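Local coordinates for protein PelA (Pseudomonas aeruginosa, PDB 5TCB) that probably hydrolyses glycosidic bonds through this glycoside hydrolase domain, one part of a longer protein for which deacetylase activity is also suggested, at residues A[24-29]-A[41-46]; A[65-70]-A[128-133]. All blocks are in the same frame, centred on the assembly; numbering follows the deposited sequence.

Contact 1 of 2, residues A[24-29]-A[41-46]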
loop_
_atom_site.group_PDB
_atom_site.type_symbol
_atom_site.label_atom_id
_atom_site.label_comp_id
_atom_site.label_asym_id
_atom_site.label_seq_id
_atom_site.Cartn_x
_atom_site.Cartn_y
_atom_site.Cartn_z
ATOM N N PRO A 24 -4.776 -7.171 -11.250
ATOM C CA PRO A 24 -6.207 -6.938 -11.046
ATOM C C PRO A 24 -6.922 -6.348 -12.251
ATOM O O PRO A 24 -6.372 -5.543 -13.005
ATOM C CB PRO A 24 -6.224 -5.934 -9.892
ATOM C CG PRO A 24 -5.002 -5.150 -10.093
ATOM C CD PRO A 24 -3.968 -6.129 -10.597
ATOM N N SER A 25 -8.204 -6.700 -12.370
ATOM C CA SER A 25 -9.099 -6.049 -13.308
ATOM C C SER A 25 -9.749 -4.811 -12.709
ATOM O O SER A 25 -10.146 -3.897 -13.449
ATOM C CB SER A 25 -10.211 -7.025 -13.744
ATOM O OG SER A 25 -9.697 -8.079 -14.540
ATOM N N SER A 26 -9.871 -4.796 -11.391
ATOM C CA SER A 26 -10.450 -3.718 -10.604
ATOM C C SER A 26 -9.891 -3.861 -9.200
ATOM O O SER A 26 -9.417 -4.928 -8.820
ATOM C CB SER A 26 -11.980 -3.770 -10.574
ATOM O OG SER A 26 -12.443 -4.941 -9.931
ATOM N N VAL A 27 -9.909 -2.766 -8.438
ATOM C CA VAL A 27 -9.313 -2.789 -7.110
ATOM C C VAL A 27 -10.070 -1.816 -6.216
ATOM O O VAL A 27 -10.514 -0.750 -6.664
ATOM C CB VAL A 27 -7.796 -2.468 -7.175
ATOM C CG1 VAL A 27 -7.525 -1.050 -7.700
ATOM C CG2 VAL A 27 -7.153 -2.693 -5.852
ATOM N N ALA A 28 -10.230 -2.214 -4.956
ATOM C CA ALA A 28 -10.728 -1.349 -3.899
ATOM C C ALA A 28 -9.817 -1.434 -2.682
ATOM O O ALA A 28 -9.148 -2.446 -2.442
ATOM C CB ALA A 28 -12.183 -1.712 -3.517
ATOM N N PHE A 29 -9.811 -0.344 -1.902
ATOM C CA PHE A 29 -9.098 -0.249 -0.634
ATOM C C PHE A 29 -10.088 0.192 0.424
ATOM O O PHE A 29 -10.828 1.160 0.203
ATOM C CB PHE A 29 -7.977 0.803 -0.687
ATOM C CG PHE A 29 -6.783 0.437 -1.542
ATOM C CD1 PHE A 29 -6.871 0.463 -2.927
ATOM C CD2 PHE A 29 -5.564 0.096 -0.953
ATOM C CE1 PHE A 29 -5.788 0.140 -3.722
ATOM C CE2 PHE A 29 -4.464 -0.229 -1.741
ATOM C CZ PHE A 29 -4.586 -0.221 -3.125
ATOM N N SER A 41 -16.853 -7.299 -2.443
ATOM C CA SER A 41 -16.605 -8.576 -3.109
ATOM C C SER A 41 -16.715 -8.502 -4.612
ATOM O O SER A 41 -16.266 -9.436 -5.287
ATOM C CB SER A 41 -17.584 -9.639 -2.615
ATOM O OG SER A 41 -18.868 -9.521 -3.235
ATOM N N GLN A 42 -17.283 -7.434 -5.156
ATOM C CA GLN A 42 -17.405 -7.294 -6.598
ATOM C C GLN A 42 -16.180 -6.673 -7.248
ATOM O O GLN A 42 -16.127 -6.584 -8.473
ATOM C CB GLN A 42 -18.663 -6.488 -6.933
ATOM C CG GLN A 42 -19.899 -7.177 -6.405
ATOM C CD GLN A 42 -20.028 -8.608 -6.924
ATOM O OE1 GLN A 42 -20.277 -8.826 -8.109
ATOM N NE2 GLN A 42 -19.820 -9.582 -6.058
ATOM N N PHE A 43 -15.180 -6.286 -6.459
ATOM C CA PHE A 43 -13.883 -5.845 -6.969
ATOM C C PHE A 43 -12.964 -7.059 -7.056
ATOM O O PHE A 43 -13.077 -7.998 -6.273
ATOM C CB PHE A 43 -13.256 -4.772 -6.056
ATOM C CG PHE A 43 -14.007 -3.465 -6.027
ATOM C CD1 PHE A 43 -15.102 -3.299 -5.183
ATOM C CD2 PHE A 43 -13.590 -2.393 -6.795
ATOM C CE1 PHE A 43 -15.771 -2.092 -5.127
ATOM C CE2 PHE A 43 -14.265 -1.179 -6.749
ATOM C CZ PHE A 43 -15.367 -1.043 -5.898
ATOM N N ASP A 44 -12.061 -7.043 -8.046
ATOM C CA ASP A 44 -11.172 -8.184 -8.282
ATOM C C ASP A 44 -10.177 -8.346 -7.132
ATOM O O ASP A 44 -10.028 -9.432 -6.559
ATOM C CB ASP A 44 -10.482 -7.980 -9.628
ATOM C CG ASP A 44 -9.698 -9.190 -10.109
ATOM O OD1 ASP A 44 -9.968 -10.326 -9.658
ATOM O OD2 ASP A 44 -8.861 -9.023 -11.016
ATOM N N TRP A 45 -9.466 -7.279 -6.795
ATOM C CA TRP A 45 -8.583 -7.231 -5.635
ATOM C C TRP A 45 -9.151 -6.249 -4.623
ATOM O O TRP A 45 -9.626 -5.158 -5.004
ATOM C CB TRP A 45 -7.166 -6.776 -6.023
ATOM C CG TRP A 45 -6.318 -7.737 -6.780
ATOM C CD1 TRP A 45 -6.691 -8.887 -7.407
ATOM C CD2 TRP A 45 -4.903 -7.610 -6.996
ATOM N NE1 TRP A 45 -5.601 -9.480 -7.999
ATOM C CE2 TRP A 45 -4.487 -8.712 -7.738
ATOM C CE3 TRP A 45 -3.947 -6.668 -6.586
ATOM C CZ2 TRP A 45 -3.151 -8.898 -8.117
ATOM C CZ3 TRP A 45 -2.643 -6.851 -6.954
ATOM C CH2 TRP A 45 -2.247 -7.956 -7.695
ATOM N N VAL A 46 -9.127 -6.641 -3.354
ATOM C CA VAL A 46 -9.581 -5.785 -2.262
ATOM C C VAL A 46 -8.492 -5.753 -1.196
ATOM O O VAL A 46 -8.079 -6.803 -0.703
ATOM C CB VAL A 46 -10.914 -6.256 -1.663
ATOM C CG1 VAL A 46 -11.376 -5.285 -0.603
ATOM C CG2 VAL A 46 -11.966 -6.349 -2.736
HETATM O O HOH W 1 -8.788 -10.405 -13.695
HETATM O O HOH W 2 -14.526 -6.364 -10.633
#
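Pro24 and Trp45 meet where the first two parallel strands of the barrel-like sheet begin, joined as a beta-alpha-beta unit through helix 37-40. The proline lays CB over one face of the indole, 3.6 Å from the centroid of the Trp45 five-membered ring, while its CD reaches the six-membered ring. Beyond it, Val27 CG2 leans on Trp45 CB. This interior layer is closely filled: Pro24 and Val27 also touch Val258 and Val232 of the last two strands, consistent with closure of a (beta/alpha)8 barrel, and the indole meets Phe172 edge-to-face.

Trp45 takes the bonds of a parallel pair on both its polar backbone atoms, giving its N-H to Ser26 O (3.1 Å) and accepting at O from Ala28 N (3.0 Å). On the outer face, Ala28 CB sits over the centre of the Phe43 ring, 3.5 Å from its centroid, a CH-pi contact made by a buried methyl to a partly exposed ring.

Toward the start of the strands the contact turns polar and opens to solvent. Asp44 swings its carboxylate anti to the backbone N (chi1 -171°), which carries it to the backbone of Pro24 and Ser25; there OD2 receives Ser25 N at 2.8 Å on its anti lone pair, and a water held by Ser25 OG donates to the same oxygen. The N-H of Ser26, by contrast, is buried without a partner in the model. Its hydroxyl is well engaged: chi1 of 64° sets OG between the backbone N and the carbonyl carbon, facing Asp44, whose N-H it accepts at 2.8 Å. A second water lies 2.6 Å from Ser26 OG and donates to Gln42 O, 2.7 Å away.

Contact 2 of 2, residues A[65-70]-A[128-133]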
loop_
_atom_site.group_PDB
_atom_site.type_symbol
_atom_site.label_atom_id
_atom_site.label_comp_id
_atom_site.label_asym_id
_atom_site.label_seq_id
_atom_site.Cartn_x
_atom_site.Cartn_y
_atom_site.Cartn_z
ATOM N N GLY A 65 -15.212 -14.637 -5.316
ATOM C CA GLY A 65 -14.336 -14.432 -6.447
ATOM C C GLY A 65 -13.323 -13.322 -6.289
ATOM O O GLY A 65 -12.600 -13.027 -7.255
ATOM N N SER A 66 -13.282 -12.667 -5.133
ATOM C CA SER A 66 -12.353 -11.576 -4.897
ATOM C C SER A 66 -11.049 -12.100 -4.300
ATOM O O SER A 66 -10.966 -13.223 -3.799
ATOM C CB SER A 66 -13.019 -10.543 -3.979
ATOM O OG SER A 66 -12.259 -9.357 -3.916
ATOM N N THR A 67 -10.007 -11.296 -4.442
ATOM C CA THR A 67 -8.680 -11.620 -3.928
ATOM C C THR A 67 -8.362 -10.648 -2.801
ATOM O O THR A 67 -8.114 -9.463 -3.070
ATOM C CB THR A 67 -7.629 -11.531 -5.045
ATOM O OG1 THR A 67 -7.938 -12.466 -6.078
ATOM C CG2 THR A 67 -6.248 -11.894 -4.568
ATOM N N PRO A 68 -8.415 -11.078 -1.545
ATOM C CA PRO A 68 -8.235 -10.143 -0.435
ATOM C C PRO A 68 -6.788 -10.021 0.001
ATOM O O PRO A 68 -6.080 -11.013 0.173
ATOM C CB PRO A 68 -9.105 -10.754 0.665
ATOM C CG PRO A 68 -8.994 -12.220 0.440
ATOM C CD PRO A 68 -8.945 -12.373 -1.082
ATOM N N PHE A 69 -6.381 -8.770 0.173
ATOM C CA PHE A 69 -5.041 -8.385 0.628
ATOM C C PHE A 69 -5.143 -7.697 1.980
ATOM O O PHE A 69 -6.053 -6.895 2.206
ATOM C CB PHE A 69 -4.377 -7.394 -0.336
ATOM C CG PHE A 69 -4.020 -7.967 -1.672
ATOM C CD1 PHE A 69 -4.999 -8.230 -2.600
ATOM C CD2 PHE A 69 -2.692 -8.238 -2.008
ATOM C CE1 PHE A 69 -4.661 -8.763 -3.848
ATOM C CE2 PHE A 69 -2.348 -8.735 -3.213
ATOM C CZ PHE A 69 -3.333 -9.017 -4.153
ATOM N N ALA A 70 -4.186 -7.975 2.867
ATOM C CA ALA A 70 -4.094 -7.295 4.152
ATOM C C ALA A 70 -3.041 -6.185 4.098
ATOM O O ALA A 70 -1.927 -6.388 3.584
ATOM C CB ALA A 70 -3.747 -8.278 5.265
ATOM N N GLY A 128 -6.136 -16.329 5.994
ATOM C CA GLY A 128 -6.727 -16.556 4.694
ATOM C C GLY A 128 -6.450 -15.497 3.670
ATOM O O GLY A 128 -6.930 -15.622 2.543
ATOM N N TYR A 129 -5.661 -14.479 3.984
ATOM C CA TYR A 129 -5.390 -13.451 2.992
ATOM C C TYR A 129 -4.608 -14.033 1.822
ATOM O O TYR A 129 -3.729 -14.878 1.978
ATOM C CB TYR A 129 -4.644 -12.252 3.622
ATOM C CG TYR A 129 -5.582 -11.458 4.474
ATOM C CD1 TYR A 129 -6.443 -10.532 3.898
ATOM C CD2 TYR A 129 -5.663 -11.668 5.846
ATOM C CE1 TYR A 129 -7.342 -9.826 4.667
ATOM C CE2 TYR A 129 -6.568 -10.982 6.615
ATOM C CZ TYR A 129 -7.409 -10.056 6.026
ATOM O OH TYR A 129 -8.344 -9.363 6.787
ATOM N N ALA A 130 -4.935 -13.567 0.624
ATOM C CA ALA A 130 -4.229 -13.978 -0.582
ATOM C C ALA A 130 -2.969 -13.179 -0.839
ATOM O O ALA A 130 -2.186 -13.531 -1.730
ATOM C CB ALA A 130 -5.157 -13.854 -1.777
ATOM N N GLY A 131 -2.770 -12.099 -0.103
ATOM C CA GLY A 131 -1.621 -11.252 -0.326
ATOM C C GLY A 131 -1.556 -10.160 0.715
ATOM O O GLY A 131 -2.420 -10.037 1.597
ATOM N N LEU A 132 -0.491 -9.353 0.576
ATOM C CA LEU A 132 -0.227 -8.222 1.440
ATOM C C LEU A 132 -0.063 -6.973 0.594
ATOM O O LEU A 132 0.553 -7.022 -0.474
ATOM C CB LEU A 132 1.059 -8.403 2.217
ATOM C CG LEU A 132 1.169 -9.655 3.084
ATOM C CD1 LEU A 132 2.586 -9.822 3.654
ATOM C CD2 LEU A 132 0.156 -9.632 4.185
ATOM N N PHE A 133 -0.625 -5.870 1.077
ATOM C CA PHE A 133 -0.372 -4.556 0.504
ATOM C C PHE A 133 0.718 -3.920 1.347
ATOM O O PHE A 133 0.505 -3.630 2.527
ATOM C CB PHE A 133 -1.618 -3.687 0.460
ATOM C CG PHE A 133 -1.363 -2.333 -0.170
ATOM C CD1 PHE A 133 -1.160 -2.228 -1.524
ATOM C CD2 PHE A 133 -1.318 -1.187 0.587
ATOM C CE1 PHE A 133 -0.918 -1.011 -2.117
ATOM C CE2 PHE A 133 -1.051 0.048 -0.014
ATOM C CZ PHE A 133 -0.878 0.113 -1.368
#
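Ala70 joins the two parallel strands through both of its backbone polar atoms, its N donating to Gly131 O (3.0 Å) and its O accepting from Phe133 N (2.9 Å), while the short strand segments 67-70 and 131-133 cross at -51°. The second bond is skewed, with the Phe133 nitrogen 42° out of the carbonyl plane of Ala70. Two residues before Ala70, Pro68 O accepts Ala130 N at 2.8 Å, nearly end-on to the carbonyl, and only a weak second bond reaches it from Gly131 N.

The side chains divide between the two faces of the sheet. Facing the helices, Ala70 CB is set over the centre of the Tyr129 ring, 3.7 Å from the centroid, and Pro68 O lies at the edge of that ring near its plane. Tyr129 CG stands anti to its carbonyl carbon (chi1 -73°), which lays the phenol across strand 67-70, with one face to the methyl. Leu124 of helix 111-126 touches Ala70, Tyr129 and Leu132, while Val58 of helix 55-63 packs on Pro68 and Tyr129.

On the interior face, Gly131 leaves room for Phe69, whose CD2 settles 3.5 Å from Gly131 C; the backbone of the neighbouring strand thus bears on the ring directly. Phe133 adds edge-to-face contacts with Phe29 and Phe172, so aromatic rings cluster on this part of the interior. Nearer the strand starts, Thr67 CG2 abuts Ala130 CB at 3.6 Å.

Helix 111-126 ends in a Schellman motif at Gly128 and leads straight into strand 131-135. These two strands are the third and fourth of eight parallel strands that follow chain order across the sheet, with helices outside, the arrangement of a (beta/alpha)8 barrel, here at its N-terminal strand ends.

How the contacts relate
The two contacts follow one another along the chain, contact 1 closing before contact 2 opens, and their centres lie 10 Å apart. Together they take in the first four strands of the eight-stranded parallel sheet, 27-30, 45-48, 67-73 and 131-135. Strands 45-48 and 67-73 are neighbours and stitch the contacts together: Val46 O lies 2.7 Å from Phe69 N and Asp44 O lies 2.8 Å from Thr67 N, both probable hydrogen bonds. Inside, the rings of Trp45 and Phe69 touch. Both contacts sit where their strands start, opposite the C-terminal strand ends that carry the active site in barrels of this type.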